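Local coordinates for protein Trypsin/factor XIIA inhibitor (Zea mays, PDB 1BEA) that inhibits mammalian trypsin and activated Hageman factor (factor XIIa), as a secreted monomeric member of the cereal trypsin/alpha-amylase inhibitor family, at residues A[9-14]-A[50-55]; A[14-19]-A[75-80]; A[56-61]-A[115-120]. All coordinates share one frame; numbering follows the deposited sequence. Where two conformers were deposited one is given.

Interaction 1 of 3, residues A[9-14]-A[50-55]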
loop_
_atom_site.group_PDB
_atom_site.type_symbol
_atom_site.label_atom_id
_atom_site.label_comp_id
_atom_site.label_asym_id
_atom_site.label_seq_id
_atom_site.Cartn_x
_atom_site.Cartn_y
_atom_site.Cartn_z
ATOM N N GLY A 9 -12.219 -6.106 -3.913
ATOM C CA GLY A 9 -13.452 -6.850 -3.809
ATOM C C GLY A 9 -13.070 -8.307 -3.975
ATOM O O GLY A 9 -13.262 -9.099 -3.061
ATOM N N TRP A 10 -12.485 -8.637 -5.126
ATOM C CA TRP A 10 -12.045 -9.992 -5.456
ATOM C C TRP A 10 -10.862 -10.489 -4.627
ATOM O O TRP A 10 -11.029 -10.842 -3.477
ATOM C CB TRP A 10 -11.682 -10.040 -6.925
ATOM C CG TRP A 10 -11.879 -11.360 -7.566
ATOM C CD1 TRP A 10 -12.371 -11.595 -8.827
ATOM C CD2 TRP A 10 -11.541 -12.646 -7.019
ATOM N NE1 TRP A 10 -12.358 -12.946 -9.097
ATOM C CE2 TRP A 10 -11.854 -13.614 -8.006
ATOM C CE3 TRP A 10 -11.007 -13.075 -5.796
ATOM C CZ2 TRP A 10 -11.646 -14.990 -7.803
ATOM C CZ3 TRP A 10 -10.799 -14.440 -5.595
ATOM C CH2 TRP A 10 -11.121 -15.382 -6.594
ATOM N N ALA A 11 -9.659 -10.528 -5.191
ATOM C CA ALA A 11 -8.512 -11.009 -4.415
ATOM C C ALA A 11 -7.898 -9.965 -3.474
ATOM O O ALA A 11 -7.127 -10.300 -2.559
ATOM C CB ALA A 11 -7.435 -11.552 -5.354
ATOM N N ILE A 12 -8.215 -8.695 -3.714
ATOM C CA ILE A 12 -7.706 -7.609 -2.882
ATOM C C ILE A 12 -8.917 -7.004 -2.211
ATOM O O ILE A 12 -9.956 -6.852 -2.837
ATOM C CB ILE A 12 -6.994 -6.527 -3.761
ATOM C CG1 ILE A 12 -5.714 -7.132 -4.330
ATOM C CG2 ILE A 12 -6.740 -5.201 -2.949
ATOM C CD1 ILE A 12 -5.014 -6.247 -5.350
ATOM N N PRO A 13 -8.815 -6.696 -0.916
ATOM C CA PRO A 13 -9.896 -6.094 -0.123
ATOM C C PRO A 13 -10.262 -4.745 -0.686
ATOM O O PRO A 13 -9.476 -4.132 -1.391
ATOM C CB PRO A 13 -9.293 -5.936 1.267
ATOM C CG PRO A 13 -8.167 -6.903 1.287
ATOM C CD PRO A 13 -7.630 -6.962 -0.107
ATOM N N HIS A 14 -11.470 -4.278 -0.400
ATOM C CA HIS A 14 -11.831 -2.974 -0.885
ATOM C C HIS A 14 -11.031 -2.083 0.045
ATOM O O HIS A 14 -10.732 -2.489 1.158
ATOM C CB HIS A 14 -13.324 -2.731 -0.714
ATOM C CG HIS A 14 -14.091 -2.903 -1.991
ATOM N ND1 HIS A 14 -14.956 -3.952 -2.202
ATOM C CD2 HIS A 14 -14.054 -2.203 -3.151
ATOM C CE1 HIS A 14 -15.412 -3.905 -3.444
ATOM N NE2 HIS A 14 -14.883 -2.850 -4.039
ATOM N N ASP A 50 -1.688 -10.828 4.012
ATOM C CA ASP A 50 -2.996 -11.532 3.922
ATOM C C ASP A 50 -3.469 -11.560 2.474
ATOM O O ASP A 50 -4.406 -12.270 2.105
ATOM C CB ASP A 50 -4.060 -10.848 4.786
ATOM C CG ASP A 50 -4.000 -11.285 6.252
ATOM O OD1 ASP A 50 -3.625 -12.437 6.536
ATOM O OD2 ASP A 50 -4.322 -10.471 7.139
ATOM N N ILE A 51 -2.805 -10.761 1.655
ATOM C CA ILE A 51 -3.112 -10.694 0.256
ATOM C C ILE A 51 -2.236 -11.753 -0.440
ATOM O O ILE A 51 -1.063 -11.937 -0.104
ATOM C CB ILE A 51 -2.808 -9.294 -0.286
ATOM C CG1 ILE A 51 -3.935 -8.322 0.131
ATOM C CG2 ILE A 51 -2.677 -9.348 -1.759
ATOM C CD1 ILE A 51 -3.624 -6.859 -0.083
ATOM N N PRO A 52 -2.830 -12.517 -1.361
ATOM C CA PRO A 52 -2.106 -13.563 -2.104
ATOM C C PRO A 52 -0.881 -12.976 -2.732
ATOM O O PRO A 52 -0.935 -11.891 -3.258
ATOM C CB PRO A 52 -3.096 -14.035 -3.164
ATOM C CG PRO A 52 -4.418 -13.334 -2.869
ATOM C CD PRO A 52 -4.275 -12.485 -1.660
ATOM N N ALA A 53 0.225 -13.698 -2.653
ATOM C CA ALA A 53 1.490 -13.236 -3.187
ATOM C C ALA A 53 1.383 -12.644 -4.566
ATOM O O ALA A 53 1.948 -11.590 -4.826
ATOM C CB ALA A 53 2.490 -14.373 -3.192
ATOM N N TYR A 54 0.652 -13.297 -5.462
ATOM C CA TYR A 54 0.526 -12.771 -6.841
ATOM C C TYR A 54 -0.115 -11.381 -6.983
ATOM O O TYR A 54 0.122 -10.689 -7.980
ATOM C CB TYR A 54 -0.208 -13.760 -7.773
ATOM C CG TYR A 54 -1.512 -14.316 -7.244
ATOM C CD1 TYR A 54 -1.526 -15.401 -6.348
ATOM C CD2 TYR A 54 -2.740 -13.765 -7.642
ATOM C CE1 TYR A 54 -2.735 -15.925 -5.853
ATOM C CE2 TYR A 54 -3.979 -14.277 -7.153
ATOM C CZ TYR A 54 -3.967 -15.360 -6.258
ATOM O OH TYR A 54 -5.169 -15.871 -5.768
ATOM N N CYS A 55 -0.917 -10.983 -5.996
ATOM C CA CYS A 55 -1.587 -9.677 -6.004
ATOM C C CYS A 55 -0.916 -8.621 -5.128
ATOM O O CYS A 55 -1.397 -7.495 -5.093
ATOM C CB CYS A 55 -3.025 -9.792 -5.483
ATOM S SG CYS A 55 -4.156 -10.803 -6.480
#
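A11 and C55 bring the N-terminal loop against the connection between helix 37-49 and helix 56-65. The fold is the disulfide-rich helical bundle of the cereal trypsin/alpha-amylase inhibitors. C55 is bonded through its sulfur to C6, and this disulfide ties the same two regions at the contact itself. All contacts between the two segments are van der Waals; no hydrogen bond crosses. Methyl-to-sulfur contact comes first: A11 CB sits 3.5 Å from C55 SG. The sulfur stands beside its own backbone N, anti to the carbonyl carbon (chi1 -64°), on the side where A11 lies. Aliphatic packing follows. I12 lays its longer branch along the cysteine, with CG1 4.0 Å from C55 CB. Its terminal CD1 reaches the backbone, 3.8 Å from C55 O, and also packs on T58 and A59 of helix 56-65. The P13 ring and the I51 side chain cross at a slant, and P13 CD touches I51 CG1 at 3.9 Å. Each segment is braced by a backbone hydrogen bond of its own, G9 N to I12 O and C55 N to P52 O. The proline ring of P52 also meets the main chain opposite, its CD lying 3.7 Å from A11 O.

Interaction 2 of 3, residues A[14-19]-A[75-80]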
loop_
_atom_site.group_PDB
_atom_site.type_symbol
_atom_site.label_atom_id
_atom_site.label_comp_id
_atom_site.label_asym_id
_atom_site.label_seq_id
_atom_site.Cartn_x
_atom_site.Cartn_y
_atom_site.Cartn_z
ATOM N N HIS A 14 -11.470 -4.278 -0.400
ATOM C CA HIS A 14 -11.831 -2.974 -0.885
ATOM C C HIS A 14 -11.031 -2.083 0.045
ATOM O O HIS A 14 -10.732 -2.489 1.158
ATOM C CB HIS A 14 -13.324 -2.731 -0.714
ATOM C CG HIS A 14 -14.091 -2.903 -1.991
ATOM N ND1 HIS A 14 -14.956 -3.952 -2.202
ATOM C CD2 HIS A 14 -14.054 -2.203 -3.151
ATOM C CE1 HIS A 14 -15.412 -3.905 -3.444
ATOM N NE2 HIS A 14 -14.883 -2.850 -4.039
ATOM N N ASN A 15 -10.630 -0.902 -0.426
ATOM C CA ASN A 15 -9.860 0.009 0.409
ATOM C C ASN A 15 -8.794 -0.816 1.104
ATOM O O ASN A 15 -8.820 -1.061 2.303
ATOM C CB ASN A 15 -10.819 0.698 1.369
ATOM C CG ASN A 15 -11.622 1.773 0.652
ATOM O OD1 ASN A 15 -11.045 2.554 -0.139
ATOM N ND2 ASN A 15 -12.941 1.814 0.884
ATOM N N PRO A 16 -7.818 -1.236 0.330
ATOM C CA PRO A 16 -6.737 -2.059 0.843
ATOM C C PRO A 16 -5.630 -1.389 1.628
ATOM O O PRO A 16 -5.348 -0.205 1.459
ATOM C CB PRO A 16 -6.190 -2.702 -0.423
ATOM C CG PRO A 16 -6.309 -1.649 -1.432
ATOM C CD PRO A 16 -7.626 -0.924 -1.099
ATOM N N LEU A 17 -4.987 -2.200 2.462
ATOM C CA LEU A 17 -3.843 -1.805 3.255
ATOM C C LEU A 17 -4.054 -0.479 4.021
ATOM O O LEU A 17 -3.195 0.397 3.999
ATOM C CB LEU A 17 -2.607 -1.739 2.315
ATOM C CG LEU A 17 -2.376 -2.846 1.254
ATOM C CD1 LEU A 17 -1.138 -2.501 0.383
ATOM C CD2 LEU A 17 -2.151 -4.158 1.925
ATOM N N PRO A 18 -5.175 -0.364 4.782
ATOM C CA PRO A 18 -5.510 0.841 5.558
ATOM C C PRO A 18 -4.378 1.219 6.485
ATOM O O PRO A 18 -4.132 2.401 6.686
ATOM C CB PRO A 18 -6.740 0.443 6.391
ATOM C CG PRO A 18 -7.274 -0.795 5.791
ATOM C CD PRO A 18 -6.140 -1.464 5.029
ATOM N N SER A 19 -3.722 0.215 7.079
ATOM C CA SER A 19 -2.622 0.466 8.019
ATOM C C SER A 19 -1.346 0.871 7.296
ATOM O O SER A 19 -0.455 1.504 7.880
ATOM C CB SER A 19 -2.284 -0.784 8.845
ATOM O OG SER A 19 -3.244 -1.053 9.855
ATOM N N GLN A 75 -16.655 3.829 -6.476
ATOM C CA GLN A 75 -15.869 4.949 -5.987
ATOM C C GLN A 75 -14.385 4.600 -6.079
ATOM O O GLN A 75 -14.003 3.430 -6.178
ATOM C CB GLN A 75 -16.214 5.251 -4.531
ATOM C CG GLN A 75 -15.523 4.305 -3.543
ATOM C CD GLN A 75 -14.878 5.016 -2.353
ATOM O OE1 GLN A 75 -15.056 4.597 -1.207
ATOM N NE2 GLN A 75 -14.116 6.082 -2.620
ATOM N N LEU A 76 -13.567 5.645 -6.021
ATOM C CA LEU A 76 -12.116 5.550 -6.081
ATOM C C LEU A 76 -11.548 4.875 -4.850
ATOM O O LEU A 76 -11.733 5.355 -3.727
ATOM C CB LEU A 76 -11.522 6.955 -6.229
ATOM C CG LEU A 76 -10.029 7.293 -6.335
ATOM C CD1 LEU A 76 -9.408 7.330 -4.926
ATOM C CD2 LEU A 76 -9.341 6.299 -7.264
ATOM N N GLU A 77 -10.849 3.768 -5.087
ATOM C CA GLU A 77 -10.194 2.956 -4.075
ATOM C C GLU A 77 -8.734 3.411 -3.951
ATOM O O GLU A 77 -8.075 3.728 -4.967
ATOM C CB GLU A 77 -10.230 1.486 -4.517
ATOM C CG GLU A 77 -10.523 0.460 -3.436
ATOM C CD GLU A 77 -12.008 0.201 -3.257
ATOM O OE1 GLU A 77 -12.749 0.087 -4.252
ATOM O OE2 GLU A 77 -12.445 0.116 -2.096
ATOM N N GLY A 78 -8.265 3.464 -2.705
ATOM C CA GLY A 78 -6.895 3.828 -2.407
ATOM C C GLY A 78 -6.396 5.169 -2.892
ATOM O O GLY A 78 -7.131 6.142 -2.965
ATOM N N ARG A 79 -5.110 5.198 -3.190
ATOM C CA ARG A 79 -4.423 6.389 -3.661
ATOM C C ARG A 79 -3.967 7.306 -2.546
ATOM O O ARG A 79 -4.745 7.620 -1.635
ATOM C CB ARG A 79 -5.287 7.192 -4.609
ATOM C CG ARG A 79 -4.546 8.365 -5.195
ATOM C CD ARG A 79 -5.209 8.907 -6.456
ATOM N NE ARG A 79 -4.531 10.115 -6.960
ATOM C CZ ARG A 79 -3.873 10.197 -8.121
ATOM N NH1 ARG A 79 -3.788 9.145 -8.934
ATOM N NH2 ARG A 79 -3.272 11.336 -8.455
ATOM N N LEU A 80 -2.696 7.732 -2.633
ATOM C CA LEU A 80 -2.126 8.628 -1.650
ATOM C C LEU A 80 -2.249 10.006 -2.253
ATOM O O LEU A 80 -1.767 10.236 -3.361
ATOM C CB LEU A 80 -0.641 8.351 -1.427
ATOM C CG LEU A 80 -0.173 6.936 -1.150
ATOM C CD1 LEU A 80 1.315 6.791 -1.525
ATOM C CD2 LEU A 80 -0.399 6.629 0.318
HETATM O O HOH W 1 -12.140 4.911 -0.641
#
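The carboxylate of E77 lies beside N15 and crosses its side chain at about a right angle. Its one hydrogen bond across the contact goes to the main chain: N15 N donates to E77 OE2 at 2.7 Å. The bond is bent, with an N-H...O angle of 131°. The donor meets the anti side of OE2, 29° out of the carboxylate plane. The E77 chain bends at chi2, which turns the carboxylate toward N15 N. The H14 ring edge also lies next to this carboxylate, but the atoms are modelled too close there and the approach is doubtful.

The N15 amide is tilted 53° from the carboxylate plane. Its oxygen takes a different partner. Water 1 lies 2.6 Å from N15 OD1 and 3.1 Å from L76 O. It is placed to donate to either and so to link the segments, though more acceptors lie near it than it has protons. Further along the chain, P16 CD rests on the aliphatic part of E77, 4.0 Å from CG, and P16 also packs on I62 of helix 56-65.

The contact joins the turn leading into helix 18-29 to the long loop between helix 56-65 and helix 88-95. L17 is the N-cap residue of helix 18-29. A leucine in place of E77 would probably leave N15 N without its acceptor. E77 is buried, and its negative charge is probably steadied in part by the N-H of N15.

Interaction 3 of 3, residues A[56-61]-A[115-120]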
loop_
_atom_site.group_PDB
_atom_site.type_symbol
_atom_site.label_atom_id
_atom_site.label_comp_id
_atom_site.label_asym_id
_atom_site.label_seq_id
_atom_site.Cartn_x
_atom_site.Cartn_y
_atom_site.Cartn_z
ATOM N N ARG A 56 0.186 -8.948 -4.452
ATOM C CA ARG A 56 0.787 -7.989 -3.548
ATOM C C ARG A 56 1.229 -6.684 -4.186
ATOM O O ARG A 56 0.930 -5.606 -3.664
ATOM C CB ARG A 56 1.884 -8.668 -2.742
ATOM C CG ARG A 56 1.292 -9.399 -1.547
ATOM C CD ARG A 56 2.203 -10.447 -0.974
ATOM N NE ARG A 56 1.542 -11.399 -0.061
ATOM C CZ ARG A 56 2.121 -12.514 0.380
ATOM N NH1 ARG A 56 3.344 -12.800 -0.010
ATOM N NH2 ARG A 56 1.489 -13.346 1.189
ATOM N N CYS A 57 1.882 -6.734 -5.335
ATOM C CA CYS A 57 2.323 -5.486 -5.985
ATOM C C CYS A 57 1.138 -4.640 -6.466
ATOM O O CYS A 57 1.160 -3.408 -6.461
ATOM C CB CYS A 57 3.243 -5.791 -7.176
ATOM S SG CYS A 57 4.862 -6.553 -6.800
ATOM N N THR A 58 0.107 -5.318 -6.915
ATOM C CA THR A 58 -1.066 -4.627 -7.372
ATOM C C THR A 58 -1.715 -3.906 -6.187
ATOM O O THR A 58 -2.121 -2.755 -6.293
ATOM C CB THR A 58 -2.006 -5.644 -7.996
ATOM O OG1 THR A 58 -1.339 -6.251 -9.108
ATOM C CG2 THR A 58 -3.276 -4.995 -8.513
ATOM N N ALA A 59 -1.812 -4.583 -5.050
ATOM C CA ALA A 59 -2.404 -3.967 -3.878
ATOM C C ALA A 59 -1.599 -2.680 -3.599
ATOM O O ALA A 59 -2.181 -1.617 -3.437
ATOM C CB ALA A 59 -2.289 -4.904 -2.755
ATOM N N LEU A 60 -0.267 -2.792 -3.564
ATOM C CA LEU A 60 0.625 -1.651 -3.337
ATOM C C LEU A 60 0.306 -0.540 -4.320
ATOM O O LEU A 60 0.144 0.658 -3.977
ATOM C CB LEU A 60 2.070 -2.067 -3.578
ATOM C CG LEU A 60 2.840 -2.575 -2.390
ATOM C CD1 LEU A 60 4.355 -2.402 -2.585
ATOM C CD2 LEU A 60 2.349 -1.807 -1.197
ATOM N N SER A 61 0.221 -0.925 -5.578
ATOM C CA SER A 61 -0.096 0.044 -6.598
ATOM C C SER A 61 -1.470 0.722 -6.367
ATOM O O SER A 61 -1.648 1.926 -6.552
ATOM C CB SER A 61 -0.053 -0.642 -7.936
ATOM O OG SER A 61 -0.366 0.272 -8.962
ATOM N N CYS A 115 8.838 -5.404 -6.231
ATOM C CA CYS A 115 7.814 -4.956 -7.179
ATOM C C CYS A 115 8.451 -3.985 -8.144
ATOM O O CYS A 115 8.305 -2.780 -8.029
ATOM C CB CYS A 115 6.693 -4.241 -6.435
ATOM S SG CYS A 115 5.728 -5.382 -5.410
ATOM N N PRO A 116 9.145 -4.518 -9.136
ATOM C CA PRO A 116 9.871 -3.790 -10.191
ATOM C C PRO A 116 9.152 -2.740 -11.061
ATOM O O PRO A 116 9.777 -1.815 -11.594
ATOM C CB PRO A 116 10.494 -4.913 -11.046
ATOM C CG PRO A 116 9.736 -6.178 -10.665
ATOM C CD PRO A 116 9.246 -5.984 -9.267
ATOM N N TRP A 117 7.845 -2.859 -11.192
ATOM C CA TRP A 117 7.130 -1.930 -12.048
ATOM C C TRP A 117 6.315 -0.912 -11.277
ATOM O O TRP A 117 5.965 0.122 -11.820
ATOM C CB TRP A 117 6.201 -2.725 -12.955
ATOM C CG TRP A 117 5.127 -3.420 -12.166
ATOM C CD1 TRP A 117 5.202 -4.654 -11.562
ATOM C CD2 TRP A 117 3.809 -2.922 -11.896
ATOM N NE1 TRP A 117 4.010 -4.956 -10.940
ATOM C CE2 TRP A 117 3.135 -3.914 -11.126
ATOM C CE3 TRP A 117 3.125 -1.735 -12.232
ATOM C CZ2 TRP A 117 1.811 -3.753 -10.687
ATOM C CZ3 TRP A 117 1.808 -1.574 -11.795
ATOM C CH2 TRP A 117 1.166 -2.581 -11.030
ATOM N N ILE A 118 6.022 -1.234 -10.020
ATOM C CA ILE A 118 5.213 -0.411 -9.132
ATOM C C ILE A 118 5.464 1.075 -9.231
ATOM O O ILE A 118 4.645 1.816 -9.771
ATOM C CB ILE A 118 5.381 -0.874 -7.648
ATOM C CG1 ILE A 118 4.393 -1.987 -7.367
ATOM C CG2 ILE A 118 5.072 0.241 -6.663
ATOM C CD1 ILE A 118 3.088 -1.773 -8.056
ATOM N N LEU A 119 6.605 1.510 -8.719
ATOM C CA LEU A 119 6.933 2.923 -8.704
ATOM C C LEU A 119 7.022 3.580 -10.071
ATOM O O LEU A 119 7.876 3.228 -10.881
ATOM C CB LEU A 119 8.235 3.125 -7.951
ATOM C CG LEU A 119 8.361 4.569 -7.493
ATOM C CD1 LEU A 119 8.264 4.641 -5.968
ATOM C CD2 LEU A 119 9.676 5.128 -8.019
ATOM N N GLY A 120 6.154 4.552 -10.323
ATOM C CA GLY A 120 6.179 5.218 -11.612
ATOM C C GLY A 120 5.911 4.330 -12.835
ATOM O O GLY A 120 5.619 3.122 -12.681
HETATM O O HOH W 2 1.711 1.988 -9.100
#
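Both half-cystines of C57–C115 place SG anti to the carbonyl carbon (chi1 -66° and -69°). Each sulfur stands beside its own backbone N, on a CB that points at the other segment, and there the two join. The S–S bond is 2.0 Å, with chi3 at -92°, close to the relaxed right angle. W117 has its CG between backbone N and carbonyl carbon, and this swings the indole back over the helix. Indole NE1 lies 3.9 Å from C57 CB. At the far rim, CH2 is 3.8 Å from S61 OG. The C57 sulfur makes an oblique sulfur-aromatic contact with the five-membered ring of W117. T58 OG1 lies at the indole edge, near the ring plane.

The disulfide fastens the C-terminal peptide to the first turn of helix 56-65, one of the cross-links that hold the helical bundle of this inhibitor family together. The peptide belongs to the C-terminal propeptide, which is seen in this structure as far as G120.

I118 lies between indole and helix. Its CD1 lies over one face of W117, offset toward the rim. The same methyl is pressed tightly on the helix, 3.3 Å from S61 CB. I118 CG1 packs on C57 CB at 4.0 Å. L60 CD1 lies 4.3 Å from C115 SG. The S61 hydroxyl donates to water 2 at 2.7 Å, and this water donates to I118 O at 3.0 Å.

The three contacts gather round helix 56-65. Interactions 1 and 2 share H14, and their centres are about 12 Å apart. They also touch through I51 CD1 and L17 CD2, 3.7 Å apart. Interaction 1 meets interaction 3 along the chain, where C55 is followed by R56. R56 NE probably hydrogen-bonds I51 O at 2.7 Å, and I51 CD1 packs 3.6 Å from A59 CB. L17 CD1 reaches L60 CD2 at 3.9 Å, linking interaction 2 to interaction 3. Thus I51, L17 and A59 form a shared apolar junction. All three contacts lie away from the protease-cleaved bond R34–L35.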